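Local coordinates for protein tyrocidine synthetase 3 (Brevibacillus brevis, PDB 2JGP) that probably forms a peptide bond in nonribosomal tyrocidine synthesis, through a peptidyl carrier domain and a condensation domain carried on one chain, at residues R1-V5 and P26-D32; M125-L131 and D212-L216. One frame throughout, in Å; residues are numbered along the deposited sequence.

How the contacts relate
The two contacts lie in different domains of the bidomain, follow one another along the chain and do not touch: their centres are 51 Å apart and their nearest atoms about 36 Å. Contact 1 joins two loops of the carrier region, where the segment before helix 10-23 packs on the loop that follows it. Contact 2 joins two neighbouring strands in a five-stranded sheet of the condensation domain. Contact 1 comes near the bound sodium ion, about 9 Å from the Tyr4 side chain; Gln396 and Asp400 bind that ion, and Tyr4 also reaches Lys395 on the same helix 387-403, within the condensation domain's range.

Contact 1: R1-V5 and P26-D32; sequences RSEYV and PQVGALD
Tyr4 lies against Gln27, with the aliphatic part of the glutamine over one face of the ring. CG of Gln27 stands 3.8 Å from the Tyr4 ring centroid, a CH-pi contact displaced toward the rim, and the amide beyond it lies stacked, 23° from the ring plane. The Gln27 chain, extended and with CG anti to the backbone N, carries the amide across the ring. The phenol OH bonds to Lys395 outside the two loops, and water 4 links it to Val28 O.

Arg1 bends at chi2 (-72°), which brings its guanidinium over to the second loop. Arg1 NH1 forms a salt bridge with Asp32 OD2 at 3.1 Å, in the guanidinium plane although the carboxylate is turned 64° from it, and adds a weak hydrogen bond to Gln27 O. The placing of NH2 beside Pro26 O is doubtful. Asp32 OD2 also accepts Gly29 N at 2.6 Å through its anti lone pair in a nearly straight bond, within the type I turn from Gly29 to Asp32.

At the other end Ala30 N donates to Val5 O at 2.7 Å, in the carbonyl plane. Beside this bond the two Val5 methyls part: CG1 meets Ala30 CB, while CG2 touches Leu31 CD1 at 3.6 Å. Water 3 bridges Glu3 O, Val5 N and Leu31 N.

Asp32 thus ties Arg1 to the turn, and the positive guanidinium would probably favour its ionised form; OD2 takes Gly29 N of the turn, Arg1 NH1 of the first residue and a water that also reaches Ser2 O.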
loop_
_atom_site.group_PDB
_atom_site.type_symbol
_atom_site.label_atom_id
_atom_site.label_comp_id
_atom_site.label_asym_id
_atom_site.label_seq_id
_atom_site.Cartn_x
_atom_site.Cartn_y
_atom_site.Cartn_z
ATOM N N ARG A 1 -22.739 -5.804 -25.786
ATOM C CA ARG A 1 -21.927 -5.376 -24.613
ATOM C C ARG A 1 -22.625 -5.604 -23.280
ATOM O O ARG A 1 -23.730 -5.112 -23.055
ATOM C CB ARG A 1 -21.609 -3.890 -24.717
ATOM C CG ARG A 1 -20.345 -3.596 -25.450
ATOM C CD ARG A 1 -19.137 -3.973 -24.641
ATOM N NE ARG A 1 -17.945 -3.474 -25.299
ATOM C CZ ARG A 1 -16.725 -3.525 -24.786
ATOM N NH1 ARG A 1 -16.494 -4.081 -23.603
ATOM N NH2 ARG A 1 -15.728 -3.023 -25.484
ATOM N N SER A 2 -21.947 -6.310 -22.385
ATOM C CA SER A 2 -22.387 -6.399 -21.002
ATOM C C SER A 2 -22.183 -5.044 -20.331
ATOM O O SER A 2 -21.388 -4.219 -20.794
ATOM C CB SER A 2 -21.588 -7.468 -20.259
ATOM O OG SER A 2 -21.712 -8.721 -20.910
ATOM N N GLU A 3 -22.916 -4.817 -19.250
ATOM C CA GLU A 3 -22.668 -3.683 -18.371
ATOM C C GLU A 3 -21.186 -3.637 -17.980
ATOM O O GLU A 3 -20.584 -4.670 -17.670
ATOM C CB GLU A 3 -23.532 -3.812 -17.123
ATOM C CG GLU A 3 -23.262 -2.795 -16.044
ATOM C CD GLU A 3 -24.124 -3.035 -14.830
ATOM O OE1 GLU A 3 -24.029 -4.130 -14.241
ATOM O OE2 GLU A 3 -24.897 -2.137 -14.461
ATOM N N TYR A 4 -20.598 -2.444 -17.998
ATOM C CA TYR A 4 -19.182 -2.316 -17.679
ATOM C C TYR A 4 -18.970 -2.352 -16.177
ATOM O O TYR A 4 -19.564 -1.570 -15.437
ATOM C CB TYR A 4 -18.576 -1.029 -18.228
ATOM C CG TYR A 4 -17.103 -0.904 -17.898
ATOM C CD1 TYR A 4 -16.176 -1.797 -18.431
ATOM C CD2 TYR A 4 -16.636 0.093 -17.049
ATOM C CE1 TYR A 4 -14.823 -1.700 -18.136
ATOM C CE2 TYR A 4 -15.284 0.191 -16.739
ATOM C CZ TYR A 4 -14.382 -0.705 -17.292
ATOM O OH TYR A 4 -13.045 -0.606 -16.995
ATOM N N VAL A 5 -18.114 -3.277 -15.754
ATOM C CA VAL A 5 -17.604 -3.331 -14.397
ATOM C C VAL A 5 -16.084 -3.274 -14.487
ATOM O O VAL A 5 -15.456 -4.141 -15.104
ATOM C CB VAL A 5 -18.074 -4.609 -13.689
ATOM C CG1 VAL A 5 -17.362 -4.777 -12.357
ATOM C CG2 VAL A 5 -19.602 -4.580 -13.504
ATOM N N PRO A 26 -12.207 -1.921 -27.006
ATOM C CA PRO A 26 -11.828 -1.131 -25.828
ATOM C C PRO A 26 -12.689 -1.379 -24.586
ATOM O O PRO A 26 -13.822 -1.828 -24.700
ATOM C CB PRO A 26 -12.016 0.306 -26.322
ATOM C CG PRO A 26 -13.147 0.212 -27.307
ATOM C CD PRO A 26 -13.133 -1.180 -27.886
ATOM N N GLN A 27 -12.147 -1.074 -23.411
ATOM C CA GLN A 27 -12.917 -1.017 -22.167
ATOM C C GLN A 27 -13.564 -2.354 -21.781
ATOM O O GLN A 27 -14.749 -2.404 -21.449
ATOM C CB GLN A 27 -13.975 0.090 -22.242
ATOM C CG GLN A 27 -14.376 0.643 -20.878
ATOM C CD GLN A 27 -15.615 1.499 -20.926
ATOM O OE1 GLN A 27 -16.700 1.026 -21.275
ATOM N NE2 GLN A 27 -15.473 2.762 -20.551
ATOM N N VAL A 28 -12.771 -3.426 -21.819
ATOM C CA VAL A 28 -13.227 -4.753 -21.400
ATOM C C VAL A 28 -13.342 -4.786 -19.876
ATOM O O VAL A 28 -12.394 -4.446 -19.167
ATOM C CB VAL A 28 -12.280 -5.872 -21.894
ATOM C CG1 VAL A 28 -12.596 -7.220 -21.220
ATOM C CG2 VAL A 28 -12.363 -6.007 -23.406
ATOM N N GLY A 29 -14.511 -5.199 -19.390
ATOM C CA GLY A 29 -14.808 -5.214 -17.965
ATOM C C GLY A 29 -15.057 -6.613 -17.433
ATOM O O GLY A 29 -15.049 -7.593 -18.186
ATOM N N ALA A 30 -15.319 -6.688 -16.130
ATOM C CA ALA A 30 -15.421 -7.960 -15.415
ATOM C C ALA A 30 -16.552 -8.882 -15.902
ATOM O O ALA A 30 -16.450 -10.107 -15.782
ATOM C CB ALA A 30 -15.559 -7.704 -13.913
ATOM N N LEU A 31 -17.627 -8.302 -16.433
ATOM C CA LEU A 31 -18.776 -9.085 -16.892
ATOM C C LEU A 31 -18.725 -9.423 -18.381
ATOM O O LEU A 31 -19.592 -10.141 -18.879
ATOM C CB LEU A 31 -20.087 -8.341 -16.591
ATOM C CG LEU A 31 -20.339 -7.964 -15.128
ATOM C CD1 LEU A 31 -21.654 -7.206 -14.976
ATOM C CD2 LEU A 31 -20.322 -9.203 -14.241
ATOM N N ASP A 32 -17.729 -8.909 -19.101
ATOM C CA ASP A 32 -17.673 -9.127 -20.550
ATOM C C ASP A 32 -17.392 -10.593 -20.883
ATOM O O ASP A 32 -16.593 -11.241 -20.217
ATOM C CB ASP A 32 -16.637 -8.211 -21.207
ATOM C CG ASP A 32 -17.158 -6.788 -21.408
ATOM O OD1 ASP A 32 -18.270 -6.617 -21.956
ATOM O OD2 ASP A 32 -16.449 -5.837 -21.035
HETATM O O HOH W 1 -18.607 -3.776 -20.622
HETATM O O HOH W 2 -19.527 -9.043 -23.363
HETATM O O HOH W 3 -18.100 -5.664 -17.720
HETATM O O HOH W 4 -11.372 -1.999 -18.308
#

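Contact 2: M125-L131 and D212-L216; sequences MLIEGKL and DRYVL
Tyr214 packs beside Leu131 where strand 123-129 ends and the chain turns away. The leucine runs past the ring in the opposite direction, placing Leu131 CD1 over one face, 3.9 Å from the Tyr214 centroid. Leu131 CB comes to 3.5 Å from Tyr214 CE1. The Tyr214 first torsion of -56° sets CG anti to the carbonyl carbon and carries the ring toward the turn. There Gly129 O lies at the ring edge, and the hydroxyl donates a weak bond to Lys130 O.

The same sheet face is closely filled farther along: Met125 CE meets Leu216 CD2 at 3.7 Å as the two chains lie side by side, and Ile127 CD1 reaches Leu216 CB. Val136 of helix 133-146 touches both Leu131 and Leu216, and Leu234 of helix 227-241 touches Met125.

The face bearing Leu126, Glu128, Arg213 and Val215 is looser and more polar. Leu126 CD1 and Val215 CG2 are 4.4 Å apart. Arg213, bent at chi2 and chi3, runs alongside Glu128; Arg213 NH1 forms a salt bridge to Glu128 OE2 at 3.3 Å, its hydrogen bond weak, while NH2 pairs with Glu180. At the solvent end, Lys130 NZ and Asp212 OD2 stay 4.1 Å apart, beyond a salt bridge.

Between the faces, Ile127 and Tyr214 exchange two backbone bonds, Met125 and Leu216 another two, and Gly129 N binds Asp212 O at 2.8 Å. Flanked by strands 202-210 and 447-451, this is regular antiparallel pairing in a mixed sheet with helices packed on its Tyr214 and Leu216 face, as in condensation domains of the CoA-dependent acyltransferase clan.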
loop_
_atom_site.group_PDB
_atom_site.type_symbol
_atom_site.label_atom_id
_atom_site.label_comp_id
_atom_site.label_asym_id
_atom_site.label_seq_id
_atom_site.Cartn_x
_atom_site.Cartn_y
_atom_site.Cartn_z
ATOM N N MET A 125 -2.731 3.288 23.022
ATOM C CA MET A 125 -4.180 3.185 23.100
ATOM C C MET A 125 -4.607 3.477 24.523
ATOM O O MET A 125 -4.061 2.896 25.461
ATOM C CB MET A 125 -4.617 1.775 22.705
ATOM C CG MET A 125 -6.118 1.559 22.684
ATOM S SD MET A 125 -6.553 0.097 21.724
ATOM C CE MET A 125 -5.602 -1.159 22.579
ATOM N N LEU A 126 -5.560 4.394 24.679
ATOM C CA LEU A 126 -6.170 4.661 25.980
ATOM C C LEU A 126 -7.284 3.645 26.223
ATOM O O LEU A 126 -8.232 3.552 25.433
ATOM C CB LEU A 126 -6.744 6.083 26.041
ATOM C CG LEU A 126 -7.473 6.457 27.340
ATOM C CD1 LEU A 126 -6.524 6.391 28.535
ATOM C CD2 LEU A 126 -8.110 7.835 27.234
ATOM N N ILE A 127 -7.161 2.890 27.312
ATOM C CA ILE A 127 -8.162 1.902 27.698
ATOM C C ILE A 127 -8.834 2.355 28.986
ATOM O O ILE A 127 -8.182 2.464 30.024
ATOM C CB ILE A 127 -7.540 0.510 27.918
ATOM C CG1 ILE A 127 -6.826 0.035 26.647
ATOM C CG2 ILE A 127 -8.619 -0.494 28.333
ATOM C CD1 ILE A 127 -6.170 -1.326 26.784
ATOM N N GLU A 128 -10.136 2.619 28.904
ATOM C CA GLU A 128 -10.924 3.051 30.051
ATOM C C GLU A 128 -11.943 1.975 30.408
ATOM O O GLU A 128 -12.877 1.713 29.648
ATOM C CB GLU A 128 -11.619 4.378 29.744
ATOM C CG GLU A 128 -10.674 5.571 29.787
ATOM C CD GLU A 128 -11.179 6.762 28.993
ATOM O OE1 GLU A 128 -11.385 6.623 27.766
ATOM O OE2 GLU A 128 -11.349 7.844 29.592
ATOM N N GLY A 129 -11.746 1.353 31.568
ATOM C CA GLY A 129 -12.568 0.232 32.009
ATOM C C GLY A 129 -11.794 -0.666 32.955
ATOM O O GLY A 129 -10.713 -0.301 33.417
ATOM N N LYS A 130 -12.335 -1.852 33.221
ATOM C CA LYS A 130 -11.782 -2.738 34.249
ATOM C C LYS A 130 -10.369 -3.215 33.904
ATOM O O LYS A 130 -9.420 -2.910 34.632
ATOM C CB LYS A 130 -12.714 -3.931 34.499
ATOM C CG LYS A 130 -14.136 -3.555 34.923
ATOM C CD LYS A 130 -14.189 -2.689 36.187
ATOM C CE LYS A 130 -13.716 -3.440 37.426
ATOM N NZ LYS A 130 -13.973 -2.667 38.671
ATOM N N LEU A 131 -10.252 -3.952 32.799
ATOM C CA LEU A 131 -8.974 -4.437 32.243
ATOM C C LEU A 131 -8.152 -5.322 33.195
ATOM O O LEU A 131 -7.768 -4.890 34.283
ATOM C CB LEU A 131 -8.113 -3.265 31.739
ATOM C CG LEU A 131 -7.500 -3.389 30.334
ATOM C CD1 LEU A 131 -6.219 -2.564 30.232
ATOM C CD2 LEU A 131 -7.226 -4.837 29.931
ATOM N N ASP A 212 -9.441 3.093 36.715
ATOM C CA ASP A 212 -9.805 2.184 35.622
ATOM C C ASP A 212 -9.320 2.774 34.298
ATOM O O ASP A 212 -10.047 2.792 33.309
ATOM C CB ASP A 212 -11.332 1.952 35.587
ATOM C CG ASP A 212 -11.797 0.866 36.556
ATOM O OD1 ASP A 212 -11.061 -0.117 36.789
ATOM O OD2 ASP A 212 -12.923 0.989 37.075
ATOM N N ARG A 213 -8.078 3.256 34.293
ATOM C CA ARG A 213 -7.515 3.938 33.136
ATOM C C ARG A 213 -6.118 3.400 32.869
ATOM O O ARG A 213 -5.274 3.386 33.766
ATOM C CB ARG A 213 -7.447 5.450 33.365
ATOM C CG ARG A 213 -8.774 6.115 33.754
ATOM C CD ARG A 213 -9.100 7.262 32.812
ATOM N NE ARG A 213 -8.069 8.296 32.821
ATOM C CZ ARG A 213 -7.752 9.076 31.786
ATOM N NH1 ARG A 213 -8.369 8.961 30.612
ATOM N NH2 ARG A 213 -6.795 9.979 31.924
ATOM N N TYR A 214 -5.891 2.962 31.634
ATOM C CA TYR A 214 -4.617 2.380 31.226
ATOM C C TYR A 214 -4.191 2.921 29.865
ATOM O O TYR A 214 -5.033 3.281 29.039
ATOM C CB TYR A 214 -4.735 0.858 31.129
ATOM C CG TYR A 214 -5.211 0.161 32.386
ATOM C CD1 TYR A 214 -6.566 -0.007 32.640
ATOM C CD2 TYR A 214 -4.303 -0.355 33.304
ATOM C CE1 TYR A 214 -7.009 -0.655 33.793
ATOM C CE2 TYR A 214 -4.730 -1.005 34.447
ATOM C CZ TYR A 214 -6.085 -1.152 34.688
ATOM O OH TYR A 214 -6.506 -1.797 35.825
ATOM N N VAL A 215 -2.883 2.975 29.639
ATOM C CA VAL A 215 -2.342 3.211 28.301
ATOM C C VAL A 215 -1.577 1.972 27.866
ATOM O O VAL A 215 -0.656 1.539 28.552
ATOM C CB VAL A 215 -1.407 4.434 28.254
ATOM C CG1 VAL A 215 -0.777 4.570 26.860
ATOM C CG2 VAL A 215 -2.177 5.689 28.621
ATOM N N LEU A 216 -1.983 1.393 26.740
ATOM C CA LEU A 216 -1.292 0.240 26.171
ATOM C C LEU A 216 -0.309 0.722 25.121
ATOM O O LEU A 216 -0.705 1.247 24.082
ATOM C CB LEU A 216 -2.287 -0.737 25.540
ATOM C CG LEU A 216 -1.726 -2.068 25.028
ATOM C CD1 LEU A 216 -1.173 -2.898 26.190
ATOM C CD2 LEU A 216 -2.801 -2.838 24.281
#